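Long-range contacts in LPXTG-motif cell wall anchor domain protein (PDB 5U5O), which probably mediates adhesion of the bacterium as part of a giant cell-surface adhesin, this fragment holding a T-Q ester-bond domain followed by a DUF5979 domain: residues 41-46 and 69-74; 31-36 and 122-127; 48-53 and 101-106; 18-23 and 165-170. All blocks are in the same frame, centred on the assembly; numbering follows the deposited sequence.

Interaction 1 (41-46 and 69-74); sequences GKTYAI and TVKVTA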
loop_
_atom_site.group_PDB
_atom_site.type_symbol
_atom_site.label_atom_id
_atom_site.label_comp_id
_atom_site.label_asym_id
_atom_site.label_seq_id
_atom_site.Cartn_x
_atom_site.Cartn_y
_atom_site.Cartn_z
ATOM N N GLY A 41 -40.321 -2.441 -10.707
ATOM C CA GLY A 41 -41.113 -3.626 -10.441
ATOM C C GLY A 41 -40.470 -4.948 -10.795
ATOM O O GLY A 41 -40.972 -5.996 -10.400
ATOM N N LYS A 42 -39.399 -4.934 -11.587
ATOM C CA LYS A 42 -38.667 -6.160 -11.875
ATOM C C LYS A 42 -37.609 -6.416 -10.804
ATOM O O LYS A 42 -37.060 -5.476 -10.228
ATOM C CB LYS A 42 -38.034 -6.111 -13.274
ATOM C CG LYS A 42 -39.081 -6.085 -14.405
ATOM C CD LYS A 42 -38.593 -6.595 -15.758
ATOM C CE LYS A 42 -38.603 -8.123 -15.862
ATOM N NZ LYS A 42 -38.085 -8.623 -17.164
ATOM N N THR A 43 -37.282 -7.692 -10.649
ATOM C CA THR A 43 -36.290 -8.152 -9.695
ATOM C C THR A 43 -35.062 -8.656 -10.430
ATOM O O THR A 43 -35.104 -9.674 -11.088
ATOM C CB THR A 43 -36.833 -9.252 -8.765
ATOM O OG1 THR A 43 -37.959 -8.728 -8.064
ATOM C CG2 THR A 43 -35.748 -9.701 -7.760
ATOM N N TYR A 44 -33.965 -7.937 -10.260
ATOM C CA TYR A 44 -32.681 -8.246 -10.865
ATOM C C TYR A 44 -31.774 -8.870 -9.811
ATOM O O TYR A 44 -31.997 -8.705 -8.586
ATOM C CB TYR A 44 -32.007 -6.960 -11.335
ATOM C CG TYR A 44 -32.789 -6.242 -12.405
ATOM C CD1 TYR A 44 -33.855 -5.419 -12.087
ATOM C CD2 TYR A 44 -32.424 -6.333 -13.746
ATOM C CE1 TYR A 44 -34.587 -4.761 -13.075
ATOM C CE2 TYR A 44 -33.136 -5.658 -14.731
ATOM C CZ TYR A 44 -34.210 -4.870 -14.390
ATOM O OH TYR A 44 -34.976 -4.205 -15.334
ATOM N N ALA A 45 -30.764 -9.599 -10.265
ATOM C CA ALA A 45 -29.656 -9.997 -9.389
ATOM C C ALA A 45 -28.450 -9.167 -9.772
ATOM O O ALA A 45 -28.171 -8.917 -10.947
ATOM C CB ALA A 45 -29.336 -11.480 -9.516
ATOM N N ILE A 46 -27.715 -8.744 -8.747
ATOM C CA ILE A 46 -26.450 -8.049 -8.910
ATOM C C ILE A 46 -25.326 -8.799 -8.222
ATOM O O ILE A 46 -25.541 -9.400 -7.142
ATOM C CB ILE A 46 -26.516 -6.565 -8.461
ATOM C CG1 ILE A 46 -27.065 -6.414 -7.039
ATOM C CG2 ILE A 46 -27.328 -5.776 -9.498
ATOM C CD1 ILE A 46 -26.914 -5.006 -6.514
ATOM N N THR A 69 -30.330 -9.885 -4.679
ATOM C CA THR A 69 -31.403 -9.498 -5.576
ATOM C C THR A 69 -31.912 -8.121 -5.193
ATOM O O THR A 69 -31.842 -7.730 -4.015
ATOM C CB THR A 69 -32.552 -10.510 -5.592
ATOM O OG1 THR A 69 -32.939 -10.813 -4.260
ATOM C CG2 THR A 69 -32.135 -11.779 -6.311
ATOM N N VAL A 70 -32.405 -7.390 -6.199
ATOM C CA VAL A 70 -32.902 -6.022 -6.048
ATOM C C VAL A 70 -34.201 -5.871 -6.830
ATOM O O VAL A 70 -34.222 -6.110 -8.037
ATOM C CB VAL A 70 -31.914 -4.994 -6.626
ATOM C CG1 VAL A 70 -32.510 -3.594 -6.576
ATOM C CG2 VAL A 70 -30.582 -5.035 -5.895
ATOM N N LYS A 71 -35.271 -5.471 -6.159
ATOM C CA LYS A 71 -36.529 -5.153 -6.818
ATOM C C LYS A 71 -36.540 -3.657 -7.008
ATOM O O LYS A 71 -36.584 -2.880 -6.071
ATOM C CB LYS A 71 -37.733 -5.630 -6.021
ATOM C CG LYS A 71 -39.014 -5.492 -6.843
ATOM C CD LYS A 71 -40.209 -6.125 -6.156
ATOM C CE LYS A 71 -41.428 -6.058 -7.054
ATOM N NZ LYS A 71 -42.579 -6.738 -6.420
ATOM N N VAL A 72 -36.476 -3.236 -8.274
ATOM C CA VAL A 72 -36.287 -1.831 -8.555
ATOM C C VAL A 72 -37.555 -1.051 -8.266
ATOM O O VAL A 72 -38.661 -1.489 -8.645
ATOM C CB VAL A 72 -35.849 -1.655 -10.018
ATOM C CG1 VAL A 72 -35.787 -0.182 -10.406
ATOM C CG2 VAL A 72 -34.491 -2.321 -10.193
ATOM N N THR A 73 -37.412 0.091 -7.600
ATOM C CA THR A 73 -38.543 0.944 -7.257
ATOM C C THR A 73 -38.164 2.426 -7.369
ATOM O O THR A 73 -36.988 2.782 -7.322
ATOM C CB THR A 73 -39.076 0.593 -5.853
ATOM O OG1 THR A 73 -40.328 1.251 -5.647
ATOM C CG2 THR A 73 -38.079 0.996 -4.772
ATOM N N ALA A 74 -39.173 3.273 -7.556
ATOM C CA ALA A 74 -38.971 4.712 -7.747
ATOM C C ALA A 74 -38.161 5.385 -6.652
ATOM O O ALA A 74 -37.382 6.278 -6.930
ATOM C CB ALA A 74 -40.312 5.418 -7.915
HETATM O O HOH W 1 -43.626 -6.126 -9.364
#

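Interaction 2 (31-36 and 122-127); sequences DTVRLY and VYEQLW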
loop_
_atom_site.group_PDB
_atom_site.type_symbol
_atom_site.label_atom_id
_atom_site.label_comp_id
_atom_site.label_asym_id
_atom_site.label_seq_id
_atom_site.Cartn_x
_atom_site.Cartn_y
_atom_site.Cartn_z
ATOM N N ASP A 31 -19.582 -0.666 -2.240
ATOM C CA ASP A 31 -19.795 -0.759 -3.691
ATOM C C ASP A 31 -21.185 -0.183 -3.972
ATOM O O ASP A 31 -22.182 -0.847 -3.765
ATOM C CB ASP A 31 -19.666 -2.217 -4.048
ATOM C CG ASP A 31 -20.046 -2.532 -5.487
ATOM O OD1 ASP A 31 -20.190 -1.612 -6.364
ATOM O OD2 ASP A 31 -20.128 -3.761 -5.691
ATOM N N THR A 32 -21.206 1.105 -4.296
ATOM C CA THR A 32 -22.459 1.782 -4.625
ATOM C C THR A 32 -22.792 1.462 -6.082
ATOM O O THR A 32 -22.041 1.814 -6.980
ATOM C CB THR A 32 -22.379 3.290 -4.385
ATOM O OG1 THR A 32 -22.105 3.516 -3.001
ATOM C CG2 THR A 32 -23.670 3.988 -4.695
ATOM N N VAL A 33 -23.894 0.751 -6.257
ATOM C CA VAL A 33 -24.307 0.230 -7.573
ATOM C C VAL A 33 -25.357 1.131 -8.215
ATOM O O VAL A 33 -26.329 1.513 -7.602
ATOM C CB VAL A 33 -24.836 -1.196 -7.405
ATOM C CG1 VAL A 33 -25.204 -1.766 -8.776
ATOM C CG2 VAL A 33 -23.803 -2.083 -6.681
ATOM N N ARG A 34 -25.076 1.496 -9.466
ATOM C CA ARG A 34 -25.930 2.395 -10.255
ATOM C C ARG A 34 -26.539 1.582 -11.409
ATOM O O ARG A 34 -25.807 1.045 -12.235
ATOM C CB ARG A 34 -25.085 3.552 -10.778
ATOM C CG ARG A 34 -24.239 4.271 -9.734
ATOM C CD ARG A 34 -25.016 5.366 -9.043
ATOM N NE ARG A 34 -25.204 6.551 -9.907
ATOM C CZ ARG A 34 -25.801 7.681 -9.531
ATOM N NH1 ARG A 34 -26.248 7.808 -8.283
ATOM N NH2 ARG A 34 -25.945 8.709 -10.370
ATOM N N LEU A 35 -27.859 1.459 -11.368
ATOM C CA LEU A 35 -28.587 0.700 -12.382
ATOM C C LEU A 35 -29.224 1.660 -13.370
ATOM O O LEU A 35 -29.941 2.570 -12.992
ATOM C CB LEU A 35 -29.660 -0.149 -11.758
ATOM C CG LEU A 35 -29.186 -1.119 -10.668
ATOM C CD1 LEU A 35 -30.356 -1.891 -10.074
ATOM C CD2 LEU A 35 -28.120 -2.088 -11.150
ATOM N N TYR A 36 -28.949 1.441 -14.671
ATOM C CA TYR A 36 -29.318 2.386 -15.758
ATOM C C TYR A 36 -30.440 1.823 -16.614
ATOM O O TYR A 36 -30.301 0.710 -17.099
ATOM C CB TYR A 36 -28.112 2.682 -16.641
ATOM C CG TYR A 36 -26.894 3.121 -15.878
ATOM C CD1 TYR A 36 -26.961 4.192 -14.999
ATOM C CD2 TYR A 36 -25.696 2.484 -16.051
ATOM C CE1 TYR A 36 -25.850 4.610 -14.297
ATOM C CE2 TYR A 36 -24.563 2.875 -15.323
ATOM C CZ TYR A 36 -24.666 3.958 -14.477
ATOM O OH TYR A 36 -23.550 4.361 -13.741
ATOM N N VAL A 122 -13.333 -2.811 -8.392
ATOM C CA VAL A 122 -14.607 -3.519 -8.267
ATOM C C VAL A 122 -15.175 -3.780 -9.675
ATOM O O VAL A 122 -15.157 -2.885 -10.543
ATOM C CB VAL A 122 -15.615 -2.666 -7.505
ATOM C CG1 VAL A 122 -17.016 -3.263 -7.543
ATOM C CG2 VAL A 122 -15.138 -2.522 -6.070
ATOM N N TYR A 123 -15.596 -5.018 -9.908
ATOM C CA TYR A 123 -16.341 -5.447 -11.106
ATOM C C TYR A 123 -17.767 -5.711 -10.654
ATOM O O TYR A 123 -18.004 -6.102 -9.503
ATOM C CB TYR A 123 -15.710 -6.732 -11.623
ATOM C CG TYR A 123 -14.495 -6.551 -12.534
ATOM C CD1 TYR A 123 -13.689 -5.405 -12.497
ATOM C CD2 TYR A 123 -14.176 -7.542 -13.468
ATOM C CE1 TYR A 123 -12.601 -5.260 -13.354
ATOM C CE2 TYR A 123 -13.089 -7.403 -14.320
ATOM C CZ TYR A 123 -12.310 -6.264 -14.259
ATOM O OH TYR A 123 -11.239 -6.148 -15.114
ATOM N N GLU A 124 -18.733 -5.508 -11.566
ATOM C CA GLU A 124 -20.157 -5.693 -11.241
ATOM C C GLU A 124 -20.886 -6.293 -12.435
ATOM O O GLU A 124 -20.556 -5.990 -13.607
ATOM C CB GLU A 124 -20.832 -4.364 -10.888
ATOM C CG GLU A 124 -22.166 -4.499 -10.161
ATOM C CD GLU A 124 -22.001 -4.789 -8.670
ATOM O OE1 GLU A 124 -20.884 -4.625 -8.126
ATOM O OE2 GLU A 124 -22.992 -5.222 -8.059
ATOM N N GLN A 125 -21.846 -7.160 -12.158
ATOM C CA GLN A 125 -22.733 -7.675 -13.209
ATOM C C GLN A 125 -24.177 -7.549 -12.776
ATOM O O GLN A 125 -24.519 -7.658 -11.567
ATOM C CB GLN A 125 -22.405 -9.124 -13.566
ATOM C CG GLN A 125 -20.935 -9.380 -13.890
ATOM C CD GLN A 125 -20.082 -9.542 -12.621
ATOM O OE1 GLN A 125 -20.486 -10.226 -11.690
ATOM N NE2 GLN A 125 -18.921 -8.886 -12.580
ATOM N N LEU A 126 -25.034 -7.367 -13.793
ATOM C CA LEU A 126 -26.472 -7.235 -13.618
ATOM C C LEU A 126 -27.168 -8.343 -14.384
ATOM O O LEU A 126 -26.946 -8.465 -15.600
ATOM C CB LEU A 126 -26.928 -5.875 -14.159
ATOM C CG LEU A 126 -28.424 -5.560 -14.160
ATOM C CD1 LEU A 126 -28.960 -5.468 -12.741
ATOM C CD2 LEU A 126 -28.718 -4.291 -14.962
ATOM N N TRP A 127 -28.073 -9.068 -13.733
ATOM C CA TRP A 127 -28.769 -10.219 -14.293
ATOM C C TRP A 127 -30.267 -9.897 -14.302
ATOM O O TRP A 127 -30.845 -9.510 -13.279
ATOM C CB TRP A 127 -28.521 -11.489 -13.470
ATOM C CG TRP A 127 -27.111 -11.988 -13.450
ATOM C CD1 TRP A 127 -26.076 -11.488 -12.711
ATOM C CD2 TRP A 127 -26.593 -13.126 -14.147
ATOM N NE1 TRP A 127 -24.947 -12.222 -12.932
ATOM C CE2 TRP A 127 -25.230 -13.242 -13.798
ATOM C CE3 TRP A 127 -27.145 -14.060 -15.034
ATOM C CZ2 TRP A 127 -24.408 -14.246 -14.308
ATOM C CZ3 TRP A 127 -26.327 -15.055 -15.544
ATOM C CH2 TRP A 127 -24.968 -15.138 -15.181
#

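Interaction 3 (48-53 and 101-106); sequences GQLYEQ and LTVKRE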
loop_
_atom_site.group_PDB
_atom_site.type_symbol
_atom_site.label_atom_id
_atom_site.label_comp_id
_atom_site.label_asym_id
_atom_site.label_seq_id
_atom_site.Cartn_x
_atom_site.Cartn_y
_atom_site.Cartn_z
ATOM N N GLY A 48 -20.990 -8.340 -7.265
ATOM C CA GLY A 48 -19.764 -7.574 -7.266
ATOM C C GLY A 48 -18.583 -8.435 -6.840
ATOM O O GLY A 48 -18.737 -9.373 -6.034
ATOM N N GLN A 49 -17.407 -8.097 -7.360
ATOM C CA GLN A 49 -16.144 -8.721 -6.965
ATOM C C GLN A 49 -15.080 -7.663 -6.848
ATOM O O GLN A 49 -15.048 -6.710 -7.615
ATOM C CB GLN A 49 -15.670 -9.792 -7.952
ATOM C CG GLN A 49 -16.711 -10.818 -8.334
ATOM C CD GLN A 49 -17.658 -10.331 -9.426
ATOM O OE1 GLN A 49 -17.246 -9.654 -10.384
ATOM N NE2 GLN A 49 -18.934 -10.672 -9.290
ATOM N N LEU A 50 -14.183 -7.876 -5.885
ATOM C CA LEU A 50 -13.028 -7.025 -5.664
ATOM C C LEU A 50 -11.766 -7.755 -6.101
ATOM O O LEU A 50 -11.538 -8.901 -5.693
ATOM C CB LEU A 50 -12.915 -6.697 -4.164
ATOM C CG LEU A 50 -11.836 -5.689 -3.800
ATOM C CD1 LEU A 50 -12.144 -4.303 -4.323
ATOM C CD2 LEU A 50 -11.682 -5.666 -2.281
ATOM N N TYR A 51 -10.940 -7.077 -6.899
ATOM C CA TYR A 51 -9.693 -7.633 -7.409
ATOM C C TYR A 51 -8.544 -6.661 -7.232
ATOM O O TYR A 51 -8.748 -5.450 -7.253
ATOM C CB TYR A 51 -9.803 -7.857 -8.915
ATOM C CG TYR A 51 -10.797 -8.885 -9.368
ATOM C CD1 TYR A 51 -10.482 -10.235 -9.342
ATOM C CD2 TYR A 51 -12.037 -8.500 -9.909
ATOM C CE1 TYR A 51 -11.376 -11.187 -9.798
ATOM C CE2 TYR A 51 -12.940 -9.449 -10.366
ATOM C CZ TYR A 51 -12.602 -10.789 -10.304
ATOM O OH TYR A 51 -13.455 -11.763 -10.730
ATOM N N GLU A 52 -7.335 -7.193 -7.093
ATOM C CA GLU A 52 -6.138 -6.407 -7.365
ATOM C C GLU A 52 -6.093 -6.193 -8.892
ATOM O O GLU A 52 -6.414 -7.108 -9.675
ATOM C CB GLU A 52 -4.878 -7.088 -6.800
ATOM C CG GLU A 52 -3.593 -6.293 -6.985
ATOM C CD GLU A 52 -2.961 -6.470 -8.353
ATOM O OE1 GLU A 52 -2.970 -7.600 -8.886
ATOM O OE2 GLU A 52 -2.469 -5.470 -8.912
ATOM N N GLN A 53 -5.732 -4.975 -9.299
ATOM C CA GLN A 53 -5.916 -4.517 -10.682
ATOM C C GLN A 53 -5.221 -5.377 -11.737
ATOM O O GLN A 53 -5.810 -5.648 -12.782
ATOM C CB GLN A 53 -5.484 -3.059 -10.834
ATOM C CG GLN A 53 -5.805 -2.454 -12.197
ATOM C CD GLN A 53 -5.229 -1.063 -12.360
ATOM O OE1 GLN A 53 -4.093 -0.802 -11.958
ATOM N NE2 GLN A 53 -6.002 -0.164 -12.968
ATOM N N LEU A 101 -18.098 -5.195 0.082
ATOM C CA LEU A 101 -17.056 -6.151 -0.290
ATOM C C LEU A 101 -15.944 -6.059 0.762
ATOM O O LEU A 101 -15.234 -5.050 0.836
ATOM C CB LEU A 101 -16.513 -5.829 -1.689
ATOM C CG LEU A 101 -17.501 -6.048 -2.843
ATOM C CD1 LEU A 101 -16.993 -5.381 -4.110
ATOM C CD2 LEU A 101 -17.724 -7.535 -3.073
ATOM N N THR A 102 -15.818 -7.101 1.577
ATOM C CA THR A 102 -14.915 -7.078 2.716
ATOM C C THR A 102 -13.700 -7.933 2.426
ATOM O O THR A 102 -13.809 -9.106 2.082
ATOM C CB THR A 102 -15.666 -7.504 3.982
ATOM O OG1 THR A 102 -16.696 -6.538 4.232
ATOM C CG2 THR A 102 -14.750 -7.556 5.181
ATOM N N VAL A 103 -12.528 -7.322 2.576
ATOM C CA VAL A 103 -11.254 -7.979 2.317
ATOM C C VAL A 103 -10.422 -8.030 3.597
ATOM O O VAL A 103 -10.299 -7.035 4.323
ATOM C CB VAL A 103 -10.494 -7.302 1.139
ATOM C CG1 VAL A 103 -10.292 -5.811 1.356
ATOM C CG2 VAL A 103 -9.182 -8.008 0.846
ATOM N N LYS A 104 -9.859 -9.204 3.864
ATOM C CA LYS A 104 -8.957 -9.386 4.992
ATOM C C LYS A 104 -7.640 -8.684 4.699
ATOM O O LYS A 104 -7.091 -8.827 3.612
ATOM C CB LYS A 104 -8.704 -10.871 5.257
ATOM C CG LYS A 104 -9.941 -11.628 5.720
ATOM C CD LYS A 104 -9.626 -13.079 6.064
ATOM C CE LYS A 104 -9.189 -13.868 4.837
ATOM N NZ LYS A 104 -9.192 -15.338 5.060
ATOM N N ARG A 105 -7.125 -7.942 5.675
ATOM C CA ARG A 105 -5.871 -7.211 5.490
ATOM C C ARG A 105 -4.738 -8.140 5.057
ATOM O O ARG A 105 -3.936 -7.768 4.200
ATOM C CB ARG A 105 -5.478 -6.434 6.749
ATOM C CG ARG A 105 -4.410 -5.372 6.499
ATOM C CD ARG A 105 -4.295 -4.409 7.676
ATOM N NE ARG A 105 -3.550 -5.000 8.779
ATOM C CZ ARG A 105 -2.225 -5.137 8.825
ATOM N NH1 ARG A 105 -1.668 -5.698 9.889
ATOM N NH2 ARG A 105 -1.445 -4.726 7.825
ATOM N N GLU A 106 -4.695 -9.349 5.623
ATOM C CA GLU A 106 -3.647 -10.322 5.272
ATOM C C GLU A 106 -3.730 -10.868 3.839
ATOM O O GLU A 106 -2.721 -11.302 3.292
ATOM C CB GLU A 106 -3.586 -11.476 6.285
ATOM C CG GLU A 106 -4.786 -12.418 6.306
ATOM C CD GLU A 106 -4.545 -13.702 7.086
ATOM O OE1 GLU A 106 -3.437 -13.905 7.640
ATOM O OE2 GLU A 106 -5.484 -14.519 7.139
#

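Interaction 4 (18-23 and 165-170); sequences DVTDGK and EPQFGS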
loop_
_atom_site.group_PDB
_atom_site.type_symbol
_atom_site.label_atom_id
_atom_site.label_comp_id
_atom_site.label_asym_id
_atom_site.label_seq_id
_atom_site.Cartn_x
_atom_site.Cartn_y
_atom_site.Cartn_z
ATOM N N ASP A 18 -5.439 2.879 4.576
ATOM C CA ASP A 18 -4.123 2.536 5.106
ATOM C C ASP A 18 -4.031 1.020 5.311
ATOM O O ASP A 18 -4.493 0.490 6.333
ATOM C CB ASP A 18 -3.874 3.285 6.425
ATOM C CG ASP A 18 -2.556 2.900 7.101
ATOM O OD1 ASP A 18 -1.809 2.053 6.563
ATOM O OD2 ASP A 18 -2.282 3.445 8.188
ATOM N N VAL A 19 -3.356 0.349 4.386
ATOM C CA VAL A 19 -3.278 -1.112 4.359
ATOM C C VAL A 19 -2.260 -1.667 5.356
ATOM O O VAL A 19 -2.245 -2.869 5.618
ATOM C CB VAL A 19 -2.984 -1.636 2.924
ATOM C CG1 VAL A 19 -1.520 -1.443 2.514
ATOM C CG2 VAL A 19 -3.399 -3.093 2.775
ATOM N N THR A 20 -1.410 -0.800 5.900
ATOM C CA THR A 20 -0.478 -1.201 6.949
ATOM C C THR A 20 -0.970 -0.834 8.358
ATOM O O THR A 20 -0.181 -0.825 9.293
ATOM C CB THR A 20 0.922 -0.603 6.716
ATOM O OG1 THR A 20 0.833 0.816 6.573
ATOM C CG2 THR A 20 1.585 -1.225 5.512
ATOM N N ASP A 21 -2.269 -0.552 8.502
ATOM C CA ASP A 21 -2.875 -0.298 9.806
ATOM C C ASP A 21 -2.998 -1.616 10.558
ATOM O O ASP A 21 -3.869 -2.435 10.275
ATOM C CB ASP A 21 -4.252 0.361 9.643
ATOM C CG ASP A 21 -4.858 0.832 10.964
ATOM O OD1 ASP A 21 -4.347 0.501 12.032
ATOM O OD2 ASP A 21 -5.868 1.563 10.916
ATOM N N GLY A 22 -2.142 -1.793 11.563
ATOM C CA GLY A 22 -2.158 -2.989 12.397
ATOM C C GLY A 22 -3.415 -3.187 13.230
ATOM O O GLY A 22 -3.705 -4.315 13.643
ATOM N N LYS A 23 -4.167 -2.111 13.474
ATOM C CA LYS A 23 -5.414 -2.205 14.250
ATOM C C LYS A 23 -6.597 -2.767 13.452
ATOM O O LYS A 23 -7.606 -3.148 14.035
ATOM C CB LYS A 23 -5.785 -0.841 14.839
ATOM C CG LYS A 23 -4.800 -0.339 15.890
ATOM C CD LYS A 23 -5.125 1.076 16.359
ATOM C CE LYS A 23 -4.210 2.147 15.772
ATOM N NZ LYS A 23 -3.938 2.032 14.308
ATOM N N GLU A 165 -3.035 1.834 0.503
ATOM C CA GLU A 165 -1.809 2.626 0.633
ATOM C C GLU A 165 -1.006 2.191 1.849
ATOM O O GLU A 165 -1.493 2.283 2.985
ATOM C CB GLU A 165 -2.129 4.110 0.805
ATOM C CG GLU A 165 -2.807 4.734 -0.395
ATOM C CD GLU A 165 -3.063 6.219 -0.230
ATOM O OE1 GLU A 165 -3.118 6.727 0.909
ATOM O OE2 GLU A 165 -3.248 6.876 -1.269
ATOM N N PRO A 166 0.244 1.732 1.644
ATOM C CA PRO A 166 1.082 1.476 2.822
ATOM C C PRO A 166 1.630 2.772 3.403
ATOM O O PRO A 166 1.784 3.760 2.690
ATOM C CB PRO A 166 2.224 0.641 2.257
ATOM C CG PRO A 166 2.348 1.115 0.854
ATOM C CD PRO A 166 0.958 1.439 0.384
ATOM N N GLN A 167 1.938 2.745 4.697
ATOM C CA GLN A 167 2.712 3.810 5.330
ATOM C C GLN A 167 4.183 3.409 5.311
ATOM O O GLN A 167 4.522 2.265 4.996
ATOM C CB GLN A 167 2.241 4.080 6.767
ATOM C CG GLN A 167 0.731 4.199 6.938
ATOM C CD GLN A 167 0.069 5.088 5.902
ATOM O OE1 GLN A 167 -0.859 4.666 5.203
ATOM N NE2 GLN A 167 0.545 6.319 5.788
ATOM N N PHE A 168 5.047 4.369 5.623
ATOM C CA PHE A 168 6.493 4.177 5.546
ATOM C C PHE A 168 7.189 4.665 6.804
ATOM O O PHE A 168 6.698 5.541 7.521
ATOM C CB PHE A 168 7.078 4.897 4.323
ATOM C CG PHE A 168 6.523 4.389 3.022
ATOM C CD1 PHE A 168 7.099 3.286 2.400
ATOM C CD2 PHE A 168 5.394 4.959 2.455
ATOM C CE1 PHE A 168 6.577 2.767 1.236
ATOM C CE2 PHE A 168 4.873 4.459 1.277
ATOM C CZ PHE A 168 5.466 3.356 0.671
ATOM N N GLY A 169 8.348 4.072 7.042
ATOM C CA GLY A 169 9.257 4.483 8.096
ATOM C C GLY A 169 10.440 5.263 7.556
ATOM O O GLY A 169 10.467 5.634 6.363
ATOM N N SER A 170 11.432 5.485 8.440
ATOM C CA SER A 170 12.619 6.239 8.058
ATOM C C SER A 170 13.785 5.841 8.944
ATOM O O SER A 170 13.605 5.247 10.023
ATOM C CB SER A 170 12.393 7.741 8.201
ATOM O OG SER A 170 12.150 8.118 9.561
#

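Interaction 1 (41-46 and 69-74)
Segments 41-46 and 69-74 run antiparallel, the N-to-C directions of strands 43-46 and 69-71 lying 148° apart. Y44 and V70 make the central hydrogen-bonded pair: Y44 N donates to V70 O (2.9 Å) and V70 N to Y44 O (2.8 Å). The pairs T43 with K71 and A45 with T69 flank it in non-hydrogen-bonded register. The ladder outlasts the regular strands, because V72 N still reaches K42 O (3.0 Å) and G41 N reaches V72 O (2.8 Å) in an almost straight bond of 174°. G41 has a positive phi, at which a side chain would press on the preceding carbonyl oxygen. These are two strands of a beta hairpin, 43-52 with 64-71, and the hairpin's two faces differ. On the inner one, V70 CG2 packs on I46 CD1 (3.7 Å) in one of the two conformers modelled for V70. I46 chi1 is 53°, which sets CG1 between the backbone N and the carbonyl carbon, on the side of that V70 conformer. Alongside, V72 CG2 meets the Y44 ring obliquely at CD1 (3.7 Å), while the ring's OH bonds E39 N. Y95, T97 and M99 of strand 94-104 cover this face. On the other face the extended K71 passes T43 OG1 and lays its CE against G41 O (3.4 Å); a water donates to G41 O and weakly accepts from K71 NZ.

Interaction 2 (31-36 and 122-127)
D31 and E124 both carry CG opposite their backbone N, which sends each carboxylate across the gap between the strands, and E124 then bends at chi2 (80°) to turn its acid group toward D31. The two groups arrive from opposite directions: D31 OD2 lies 2.7 Å from E124 OE1, with the carboxylate planes 70° apart. The second oxygen of the glutamate has an apolar neighbour, since E124 OE2 is 3.5 Å from V33 CG2, the two side chains crossing at roughly a right angle. D31 OD2 also has V122 CG1 beside it, at 3.7 Å. Strands 31-36 and 122-127 are not sheet neighbours. Their axes stay 9.3 Å apart at closest approach and cross at -38°, the geometry of two sheets packed face to face in an Ig-like beta sandwich, with every touching residue buried. T7 of strand 4-10 meets both D31 and E124, and V122 touches Q160 of strand 150-178. The protein contains an internal ester cross-link, and the family takes its name from a Thr-Gln bond, so the acid pair is consistent with a place beside that link, although the contact alone does not establish it. M99 of strand 94-104 also touches both acids. Toward the other end of the strands the contact becomes purely apolar: L35 CD2 meets L126 CD1 at 3.8 Å, the leucine of the first strand reaching in with the end of its chain.

Interaction 3 (48-53 and 101-106)
Q49 is gripped through its side-chain OE1 and its backbone O, by Q125 NE2 and Y123 N respectively, while L101 CD1 lies 4.0 Å from Q49 C. Between segments 48-53 and 101-106 themselves the contact is apolar in character, methyl groups meeting backbone on one side and other side-chain carbons on the other. L101 supplies most of it by laying both branches against the backbone of 48-50. L101 CD2 sits at G48 O (3.6 Å), whereas L101 CD1 lies against the peptide joining Q49 to L50 and comes within 4.3 Å of L50 CB. G48 has no side chain here, and L101 lies over its backbone. One step along, L50 CD2 meets V103 CG1 (3.9 Å), the side chains crossing at about a right angle; V103 chi1 of 55° sets CG1 between the backbone N and the carbonyl carbon, where it makes this touch. The strand axes are 7.8 Å apart at closest, at -35°, which fits facing layers of a sandwich. I29 of strand 26-36 packs on both L50 and V103, A64 of strand 64-71 touches L50 and L101, and V122 of strand 118-127 also meets L50; beyond V103 the second strand runs into helix 105-109.

Interaction 4 (18-23 and 165-170)
Segments 18-23 and 165-170 meet as a short parallel bridge, D18 opposite E165 with 5.0 Å between their CA atoms, closed by V19 N donating to E165 O (3.0 Å) from well above the carbonyl plane. From D18 the chain folds into a type I turn reaching D21, and the side chain of T20 then takes up the link. With chi1 at 54°, T20 OG1 stands between its backbone N and carbonyl carbon, where Q167 N donates to it (2.9 Å) in a nearly straight bond of 166°. The same hydroxyl donates to D18 OD1 (2.9 Å) on the oxygen's syn lone pair. T20 N reaches that oxygen too (3.0 Å), from the anti side and 32° out of the carboxylate plane, making an Asx turn. The methyl side of T20 is used as well: CG2 rests on P166 CB (3.8 Å), and V19 CG1 lies at P166 N (3.7 Å). P166 also touches V114 and D117, and V19 O takes a bond from R105. Farther on, S170 pairs by its backbone with A280 and V282, so strand 150-178 continues into pairing with strand 281-291. Accepting from Q167 N while donating to D18 OD1 fixes the rotation of the T20 hydroxyl, and the carboxylate probably polarises it into a stronger acceptor for the backbone N-H of Q167.

Overall arrangement
From the N terminus, 18-23 is met first and waits longest for its partner: interaction 4 closes the widest loop, at 165-170, with the other three inside it. Next comes 31-36, which meets 122-127; the loop between them contains interactions 1 and 3. These two share strand 43-52 and cross along the chain, 41-46, 48-53, 69-74 and 101-106 alternating. Interaction 1 is a hairpin within one sheet; interactions 2 and 3 join that sheet to the one holding strands 26-36 and 94-104. Interaction 2 touches both neighbours, through A45 with W127 and Q49 with Q125. R105 links interaction 3 to interaction 4, whose second segment continues toward the C-terminal domain.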